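Side-chain contacts in alkane monooxygenase (Geobacillus thermodenitrificans, PDB 3B9O), which belongs to the luciferase-like monooxygenase family, has a TIM-barrel fold and carries flavin mononucleotide in this structure: residues L54-V59 with S90-V95; D84-I89 with A116-T121. All blocks are in the same frame, centred on the assembly; numbering follows the deposited sequence.

Contact 1 (L54-V59 with S90-V95). With FMN (flavin mononucleotide), chain C.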
ATOM      1  N   LEU A  54       4.917  -4.521   6.061  1.00 13.05           N
ATOM      2  CA  LEU A  54       3.494  -4.772   6.149  1.00 13.95           C
ATOM      3  C   LEU A  54       2.829  -3.618   5.429  1.00 12.79           C
ATOM      4  O   LEU A  54       3.044  -2.463   5.819  1.00 15.29           O
ATOM      5  CB  LEU A  54       3.086  -4.725   7.620  1.00  9.99           C
ATOM      6  CG  LEU A  54       1.797  -5.391   8.115  1.00 25.51           C
ATOM      7  CD1 LEU A  54       0.978  -4.561   9.004  1.00 24.76           C
ATOM      8  CD2 LEU A  54       1.000  -6.314   7.173  1.00 11.13           C
ATOM      9  N   PHE A  55       2.023  -3.918   4.402  1.00 12.59           N
ATOM     10  CA  PHE A  55       1.379  -2.878   3.581  1.00 15.17           C
ATOM     11  C   PHE A  55      -0.107  -2.883   3.932  1.00 12.09           C
ATOM     12  O   PHE A  55      -0.814  -3.865   3.677  1.00 15.27           O
ATOM     13  CB  PHE A  55       1.620  -3.155   2.067  1.00 15.72           C
ATOM     14  CG  PHE A  55       1.105  -2.074   1.128  1.00 15.91           C
ATOM     15  CD1 PHE A  55       1.982  -1.405   0.282  1.00 30.73           C
ATOM     16  CD2 PHE A  55      -0.243  -1.742   1.063  1.00 38.11           C
ATOM     17  CE1 PHE A  55       1.516  -0.403  -0.622  1.00 23.37           C
ATOM     18  CE2 PHE A  55      -0.720  -0.713   0.176  1.00 35.11           C
ATOM     19  CZ  PHE A  55       0.163  -0.067  -0.669  1.00 17.31           C
ATOM     20  N   LEU A  56      -0.560  -1.813   4.564  1.00 10.42           N
ATOM     21  CA  LEU A  56      -1.953  -1.735   5.024  1.00 15.51           C
ATOM     22  C   LEU A  56      -2.785  -0.881   4.062  1.00  9.94           C
ATOM     23  O   LEU A  56      -2.516   0.315   3.881  1.00 16.87           O
ATOM     24  CB  LEU A  56      -2.022  -1.171   6.449  1.00 18.00           C
ATOM     25  CG  LEU A  56      -1.524  -2.130   7.518  1.00 17.98           C
ATOM     26  CD1 LEU A  56      -0.923  -1.310   8.685  1.00 14.21           C
ATOM     27  CD2 LEU A  56      -2.661  -3.029   7.935  1.00 15.98           C
ATOM     28  N   ALA A  57      -3.757  -1.518   3.442  1.00 15.35           N
ATOM     29  CA  ALA A  57      -4.819  -0.815   2.701  1.00 17.48           C
ATOM     30  C   ALA A  57      -5.742  -0.094   3.699  1.00 17.12           C
ATOM     31  O   ALA A  57      -5.667  -0.311   4.935  1.00 14.97           O
ATOM     32  CB  ALA A  57      -5.620  -1.813   1.852  1.00 17.29           C
ATOM     33  N   ASP A  58      -6.593   0.778   3.178  1.00 10.75           N
ATOM     34  CA  ASP A  58      -7.595   1.442   3.994  1.00 14.68           C
ATOM     35  C   ASP A  58      -8.694   2.025   3.142  1.00 15.70           C
ATOM     36  O   ASP A  58      -8.480   2.365   1.964  1.00 15.55           O
ATOM     37  CB  ASP A  58      -7.005   2.613   4.781  1.00 13.35           C
ATOM     38  CG  ASP A  58      -7.930   3.080   5.896  1.00 20.17           C
ATOM     39  OD1 ASP A  58      -8.661   2.227   6.504  1.00 17.50           O
ATOM     40  OD2 ASP A  58      -7.912   4.302   6.171  1.00 22.18           O
ATOM     41  N   VAL A  59      -9.862   2.171   3.752  1.00 16.90           N
ATOM     42  CA  VAL A  59     -10.956   2.955   3.149  1.00 21.86           C
ATOM     43  C   VAL A  59     -11.664   3.666   4.302  1.00 18.25           C
ATOM     44  O   VAL A  59     -11.732   3.135   5.429  1.00 17.45           O
ATOM     45  CB  VAL A  59     -12.030   2.058   2.376  1.00 25.38           C
ATOM     46  CG1 VAL A  59     -11.431   1.326   1.172  1.00 25.29           C
ATOM     47  CG2 VAL A  59     -12.791   1.096   3.342  1.00 25.29           C
ATOM     48  N   SER A  90       2.525   1.588  16.256  1.00  7.75           N
ATOM     49  CA  SER A  90       3.535   1.621  17.327  1.00 17.76           C
ATOM     50  C   SER A  90       3.763   0.226  17.964  1.00 10.23           C
ATOM     51  O   SER A  90       4.923  -0.124  18.244  1.00 11.02           O
ATOM     52  CB  SER A  90       3.285   2.703  18.369  1.00 11.13           C
ATOM     53  OG  SER A  90       2.065   2.505  19.084  1.00 13.38           O
ATOM     54  N   ALA A  91       2.684  -0.512  18.234  1.00 11.44           N
ATOM     55  CA  ALA A  91       2.825  -1.874  18.844  1.00 15.68           C
ATOM     56  C   ALA A  91       3.650  -2.802  17.951  1.00 14.84           C
ATOM     57  O   ALA A  91       4.508  -3.549  18.449  1.00 12.47           O
ATOM     58  CB  ALA A  91       1.500  -2.510  19.124  1.00  9.32           C
ATOM     59  N   MET A  92       3.369  -2.759  16.642  1.00 12.81           N
ATOM     60  CA  MET A  92       4.063  -3.620  15.679  1.00 13.62           C
ATOM     61  C   MET A  92       5.526  -3.220  15.542  1.00 14.61           C
ATOM     62  O   MET A  92       6.382  -4.093  15.447  1.00 11.47           O
ATOM     63  CB  MET A  92       3.358  -3.640  14.328  1.00 10.00           C
ATOM     64  CG  MET A  92       1.989  -4.302  14.340  1.00 12.57           C
ATOM     65  SD  MET A  92       1.260  -4.522  12.701  1.00 13.95           S
ATOM     66  CE  MET A  92       1.170  -2.799  12.202  1.00  9.75           C
ATOM     67  N   ALA A  93       5.796  -1.905  15.537  1.00 12.11           N
ATOM     68  CA  ALA A  93       7.149  -1.391  15.512  1.00 14.02           C
ATOM     69  C   ALA A  93       7.889  -1.803  16.782  1.00  9.99           C
ATOM     70  O   ALA A  93       9.103  -2.069  16.735  1.00 12.66           O
ATOM     71  CB  ALA A  93       7.140   0.159  15.361  1.00 12.50           C
ATOM     72  N   TYR A  94       7.170  -1.851  17.912  1.00 11.70           N
ATOM     73  CA  TYR A  94       7.806  -2.188  19.217  1.00 16.66           C
ATOM     74  C   TYR A  94       8.394  -3.596  19.190  1.00 14.89           C
ATOM     75  O   TYR A  94       9.501  -3.789  19.686  1.00 15.86           O
ATOM     76  CB  TYR A  94       6.852  -2.025  20.430  1.00  8.54           C
ATOM     77  CG  TYR A  94       7.430  -2.503  21.771  1.00 11.42           C
ATOM     78  CD1 TYR A  94       8.468  -1.800  22.406  1.00 10.40           C
ATOM     79  CD2 TYR A  94       6.948  -3.651  22.388  1.00 10.17           C
ATOM     80  CE1 TYR A  94       9.013  -2.250  23.641  1.00 17.04           C
ATOM     81  CE2 TYR A  94       7.445  -4.101  23.611  1.00 13.02           C
ATOM     82  CZ  TYR A  94       8.486  -3.405  24.238  1.00 12.20           C
ATOM     83  OH  TYR A  94       8.996  -3.857  25.452  1.00 16.28           O
ATOM     84  N   VAL A  95       7.693  -4.546  18.561  1.00 14.33           N
ATOM     85  CA  VAL A  95       8.115  -5.984  18.567  1.00 14.78           C
ATOM     86  C   VAL A  95       8.996  -6.364  17.390  1.00 11.22           C
ATOM     87  O   VAL A  95       9.304  -7.529  17.207  1.00 14.99           O
ATOM     88  CB  VAL A  95       6.895  -6.951  18.636  1.00 14.82           C
ATOM     89  CG1 VAL A  95       6.068  -6.665  19.893  1.00 11.11           C
ATOM     90  CG2 VAL A  95       5.990  -6.816  17.359  1.00 13.09           C
TER
HETATM   91  N1  FMN C 441      -7.893   2.798  -2.883  1.00 55.89           N
HETATM   92  C2  FMN C 441      -8.155   2.968  -1.567  1.00 87.73           C
HETATM   93  O2  FMN C 441      -8.985   3.866  -1.236  1.00 53.32           O
HETATM   94  N3  FMN C 441      -7.511   2.164  -0.660  1.00 53.06           N
HETATM   95  C4  FMN C 441      -6.611   1.209  -1.058  1.00 58.29           C
HETATM   96  O4  FMN C 441      -6.029   0.495  -0.214  1.00 56.77           O
HETATM   97  C4A FMN C 441      -6.330   1.035  -2.422  1.00 44.69           C
HETATM   98  N5  FMN C 441      -5.440   0.108  -2.889  1.00 53.21           N
HETATM   99  C5A FMN C 441      -5.224  -0.022  -4.237  1.00 66.26           C
HETATM  100  C6  FMN C 441      -4.324  -0.973  -4.755  1.00 52.67           C
HETATM  101  C7  FMN C 441      -4.107  -1.082  -6.143  1.00 41.13           C
HETATM  102  C7M FMN C 441      -3.146  -2.102  -6.716  1.00 65.89           C
HETATM  103  C8  FMN C 441      -4.779  -0.238  -7.015  1.00 62.37           C
HETATM  104  C8M FMN C 441      -4.558  -0.347  -8.506  1.00 56.28           C
HETATM  105  C9  FMN C 441      -5.680   0.710  -6.516  1.00 40.44           C
HETATM  106  C9A FMN C 441      -5.912   0.824  -5.133  1.00 71.07           C
HETATM  107  N10 FMN C 441      -6.787   1.746  -4.654  1.00 83.50           N
HETATM  108  C10 FMN C 441      -7.009   1.858  -3.328  1.00 70.05           C
HETATM  109  C1' FMN C 441      -7.526   2.656  -5.555  1.00 64.74           C
HETATM  110  C2' FMN C 441      -6.805   4.012  -5.625  1.00 60.62           C
HETATM  111  O2' FMN C 441      -5.667   4.033  -4.762  1.00 43.14           O
HETATM  112  C3' FMN C 441      -7.667   5.241  -5.294  1.00 60.97           C
HETATM  113  O3' FMN C 441      -8.450   5.078  -4.091  1.00 46.02           O
HETATM  114  C4' FMN C 441      -8.477   5.759  -6.503  1.00 72.58           C
HETATM  115  O4' FMN C 441      -9.865   5.912  -6.192  1.00 84.09           O
HETATM  116  C5' FMN C 441      -8.365   4.900  -7.767  1.00 65.18           C
HETATM  117  O5' FMN C 441      -7.270   5.453  -8.487  1.00 47.04           O
HETATM  118  P   FMN C 441      -7.171   5.440 -10.090  1.00 51.81           P
HETATM  119  O1P FMN C 441      -8.582   5.744 -10.565  1.00 71.81           O
HETATM  120  O2P FMN C 441      -6.148   6.504 -10.359  1.00 30.75           O
HETATM  121  O3P FMN C 441      -6.777   4.027 -10.478  1.00 63.87           O
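On the outer side of the TIM barrel, M92 of helix 89-94 packs on L54 and L56 of strand 53-57, the strand whose end runs into the flavin mononucleotide pocket. CG of M92 stands beside the backbone N, anti to the carbonyl carbon (chi1 -67°), and carries the chain toward the strand. A bend at chi3 (-61°) then folds CE back, which lets both SD and CE meet CD1 of L54, each at 3.7 Å. The two side chains cross at about a right angle, and CD1 is the L54 branch that does the touching. CD1 of L56 adds a looser apolar approach, 4.4 Å from M92 CE. Because strand 53-57 pairs in parallel with strand 100-106, helix 89-94 forms part of a beta-alpha-beta crossover, and F101 of the second strand also touches M92. The strand's alternation is evident at F55, whose ring stacks edge-to-face with Y225 and F245. At the pocket end, FMN N3 donates to D58 O at 2.8 Å, a nearly straight bond (165° at the hydrogen), whereas D58 N reaches FMN O4 only weakly at 3.5 Å. A57 CB approaches the same O4 to 3.1 Å. The D58 side chain packs against V82 and P85.

Contact 2 (D84-I89 with A116-T121)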
ATOM      1  N   ASP A  84      -8.830   1.969  12.099  1.00 19.48           N
ATOM      2  CA  ASP A  84      -7.787   2.850  11.563  1.00 13.48           C
ATOM      3  C   ASP A  84      -6.441   2.124  11.555  1.00 14.48           C
ATOM      4  O   ASP A  84      -6.015   1.582  12.600  1.00 12.96           O
ATOM      5  CB  ASP A  84      -7.696   4.129  12.411  1.00 18.07           C
ATOM      6  CG  ASP A  84      -6.529   5.001  12.003  1.00 22.15           C
ATOM      7  OD1 ASP A  84      -5.616   5.162  12.798  1.00 36.74           O
ATOM      8  OD2 ASP A  84      -6.504   5.506  10.876  1.00 28.50           O
ATOM      9  N   PRO A  85      -5.742   2.135  10.397  1.00 17.77           N
ATOM     10  CA  PRO A  85      -4.447   1.432  10.303  1.00 12.97           C
ATOM     11  C   PRO A  85      -3.302   2.109  11.068  1.00 20.52           C
ATOM     12  O   PRO A  85      -2.427   1.394  11.552  1.00 12.19           O
ATOM     13  CB  PRO A  85      -4.149   1.412   8.788  1.00  9.37           C
ATOM     14  CG  PRO A  85      -4.915   2.553   8.218  1.00 13.11           C
ATOM     15  CD  PRO A  85      -6.122   2.781   9.111  1.00 13.17           C
ATOM     16  N   LEU A  86      -3.272   3.452  11.146  1.00 11.16           N
ATOM     17  CA  LEU A  86      -2.185   4.155  11.853  1.00 13.88           C
ATOM     18  C   LEU A  86      -2.106   3.761  13.354  1.00 16.43           C
ATOM     19  O   LEU A  86      -1.017   3.679  13.943  1.00 15.14           O
ATOM     20  CB  LEU A  86      -2.251   5.690  11.619  1.00 16.21           C
ATOM     21  CG  LEU A  86      -1.599   6.195  10.308  1.00 17.89           C
ATOM     22  CD1 LEU A  86      -2.450   5.829   9.099  1.00 19.68           C
ATOM     23  CD2 LEU A  86      -1.358   7.733  10.355  1.00 20.70           C
ATOM     24  N   MET A  87      -3.255   3.469  13.975  1.00 14.88           N
ATOM     25  CA  MET A  87      -3.282   3.049  15.402  1.00 13.13           C
ATOM     26  C   MET A  87      -2.447   1.767  15.729  1.00 15.28           C
ATOM     27  O   MET A  87      -2.000   1.573  16.840  1.00 16.04           O
ATOM     28  CB  MET A  87      -4.748   2.927  15.894  1.00 11.92           C
ATOM     29  CG  MET A  87      -5.567   4.251  15.862  1.00 14.21           C
ATOM     30  SD  MET A  87      -4.734   5.535  16.845  1.00 18.03           S
ATOM     31  CE  MET A  87      -4.470   6.794  15.662  1.00 20.68           C
ATOM     32  N   LEU A  88      -2.249   0.925  14.724  1.00 11.57           N
ATOM     33  CA  LEU A  88      -1.574  -0.376  14.829  1.00 13.15           C
ATOM     34  C   LEU A  88      -0.081  -0.238  14.929  1.00 13.55           C
ATOM     35  O   LEU A  88       0.593  -1.135  15.418  1.00 12.88           O
ATOM     36  CB  LEU A  88      -1.892  -1.225  13.570  1.00 14.28           C
ATOM     37  CG  LEU A  88      -3.364  -1.629  13.346  1.00 13.78           C
ATOM     38  CD1 LEU A  88      -3.495  -2.256  11.949  1.00 17.52           C
ATOM     39  CD2 LEU A  88      -3.898  -2.517  14.503  1.00 10.67           C
ATOM     40  N   ILE A  89       0.446   0.857  14.399  1.00 13.17           N
ATOM     41  CA  ILE A  89       1.844   0.884  14.031  1.00 13.59           C
ATOM     42  C   ILE A  89       2.778   0.811  15.211  1.00 10.74           C
ATOM     43  O   ILE A  89       3.757   0.026  15.166  1.00 13.22           O
ATOM     44  CB  ILE A  89       2.198   2.086  13.084  1.00 19.97           C
ATOM     45  CG1 ILE A  89       1.292   2.066  11.810  1.00 13.44           C
ATOM     46  CG2 ILE A  89       3.675   2.036  12.688  1.00  8.91           C
ATOM     47  CD1 ILE A  89       1.342   0.702  11.011  1.00  6.68           C
ATOM     48  N   ALA A 116       0.873  15.527   8.663  1.00 12.49           N
ATOM     49  CA  ALA A 116       2.305  15.674   8.659  1.00 12.42           C
ATOM     50  C   ALA A 116       2.892  15.336  10.026  1.00 12.49           C
ATOM     51  O   ALA A 116       3.908  14.639  10.104  1.00 15.25           O
ATOM     52  CB  ALA A 116       2.721  17.102   8.207  1.00 17.13           C
ATOM     53  N   ARG A 117       2.253  15.821  11.084  1.00 10.51           N
ATOM     54  CA  ARG A 117       2.677  15.527  12.452  1.00 14.81           C
ATOM     55  C   ARG A 117       2.535  14.014  12.737  1.00 14.38           C
ATOM     56  O   ARG A 117       3.419  13.453  13.357  1.00 16.11           O
ATOM     57  CB  ARG A 117       1.895  16.309  13.503  1.00 13.38           C
ATOM     58  CG  ARG A 117       2.377  15.980  14.955  1.00 14.64           C
ATOM     59  CD  ARG A 117       1.767  16.865  16.011  1.00 17.91           C
ATOM     60  NE  ARG A 117       0.424  16.393  16.310  1.00 15.24           N
ATOM     61  CZ  ARG A 117      -0.206  16.612  17.452  1.00 13.40           C
ATOM     62  NH1 ARG A 117       0.377  17.341  18.407  1.00  9.82           N
ATOM     63  NH2 ARG A 117      -1.425  16.127  17.624  1.00 15.46           N
ATOM     64  N   ARG A 118       1.439  13.389  12.310  1.00 11.92           N
ATOM     65  CA  ARG A 118       1.257  11.934  12.515  1.00 16.89           C
ATOM     66  C   ARG A 118       2.387  11.109  11.881  1.00 21.26           C
ATOM     67  O   ARG A 118       2.918  10.167  12.509  1.00 12.72           O
ATOM     68  CB  ARG A 118      -0.105  11.416  11.974  1.00 11.25           C
ATOM     69  CG  ARG A 118      -1.325  11.760  12.875  1.00 13.67           C
ATOM     70  CD  ARG A 118      -2.554  11.019  12.382  1.00 28.53           C
ATOM     71  NE  ARG A 118      -3.722  11.523  13.108  1.00 23.72           N
ATOM     72  CZ  ARG A 118      -4.433  12.584  12.760  1.00 19.08           C
ATOM     73  NH1 ARG A 118      -4.152  13.257  11.643  1.00 28.42           N
ATOM     74  NH2 ARG A 118      -5.449  12.957  13.530  1.00 21.73           N
ATOM     75  N   MET A 119       2.716  11.428  10.626  1.00 13.46           N
ATOM     76  CA  MET A 119       3.769  10.713   9.888  1.00  8.49           C
ATOM     77  C   MET A 119       5.149  10.995  10.464  1.00 14.57           C
ATOM     78  O   MET A 119       5.980  10.094  10.548  1.00 12.73           O
ATOM     79  CB  MET A 119       3.742  11.062   8.392  1.00 12.30           C
ATOM     80  CG  MET A 119       2.483  10.591   7.671  1.00 15.79           C
ATOM     81  SD  MET A 119       2.181   8.817   7.854  1.00 23.15           S
ATOM     82  CE  MET A 119       0.995   8.794   9.105  1.00 35.94           C
ATOM     83  N   SER A 120       5.411  12.243  10.831  1.00 11.82           N
ATOM     84  CA  SER A 120       6.688  12.556  11.502  1.00 13.12           C
ATOM     85  C   SER A 120       6.812  11.762  12.823  1.00 15.59           C
ATOM     86  O   SER A 120       7.899  11.282  13.164  1.00  8.59           O
ATOM     87  CB  SER A 120       6.847  14.048  11.778  1.00 10.56           C
ATOM     88  OG  SER A 120       7.112  14.781  10.567  1.00 12.02           O
ATOM     89  N   THR A 121       5.695  11.644  13.534  1.00  8.53           N
ATOM     90  CA  THR A 121       5.650  10.924  14.817  1.00 16.14           C
ATOM     91  C   THR A 121       5.991   9.441  14.603  1.00 16.68           C
ATOM     92  O   THR A 121       6.854   8.906  15.297  1.00 12.08           O
ATOM     93  CB  THR A 121       4.272  11.094  15.541  1.00  9.24           C
ATOM     94  OG1 THR A 121       4.063  12.487  15.828  1.00 12.04           O
ATOM     95  CG2 THR A 121       4.247  10.289  16.864  1.00 10.28           C
TER
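R118 holds its CG beside the backbone N, anti to the carbonyl carbon (chi1 -76°), and from CG to NE runs fully extended, which carries CD past the end of L86. There R118 CD lies 4.0 Å from CD2 of L86, and the two side chains cross at about a right angle. M119, bent at both chi2 and chi3, brings its methyl end to the same leucine branch; the modelled approach of CE to CD2 is too short for two carbons, so its exact position is doubtful. L86 also touches V103 of strand 100-106, and M119 touches W172 of helix 154-174. The L86 contacts join the loop before helix 89-94 to helix 112-125 of the TIM barrel. The loop is shaped in part by an Asx motif: M87 N donates to D84 OD1 at 3.1 Å, meeting it from above the carboxylate plane. On the helix, R117 O accepts from T121 N and T121 OG1, from opposite faces of its plane. No hydrogen bond crosses between the segments. D84 OD1 and R118 NE stay 6.6 Å apart, so any attraction of their opposite charges is probably modest and cohesion here rests mainly on apolar contact.

In the fold
Coming from the N terminus, the chain passes strand 6-12 and helix 36-48 before it forms strand 53-57, then passes helix 71-75 and comes back at 90-95, where contact 1 closes a loop of 30 intervening residues. Contact 2 opens before that closure, at 84-89, and closes 26 residues later on helix 112-125, after strand 100-106; the two loops therefore cross rather than nest. One continuous run meets helix 112-125 first, through 84-89, and strand 53-57 next, through 90-95. The centres lie about 9 Å apart, and the contacts touch: L56 CD1 is 3.8 Å from I89 CD1, and L56 CB is 4.1 Å from P85 CB. Together they link two neighbouring beta-alpha steps of the barrel.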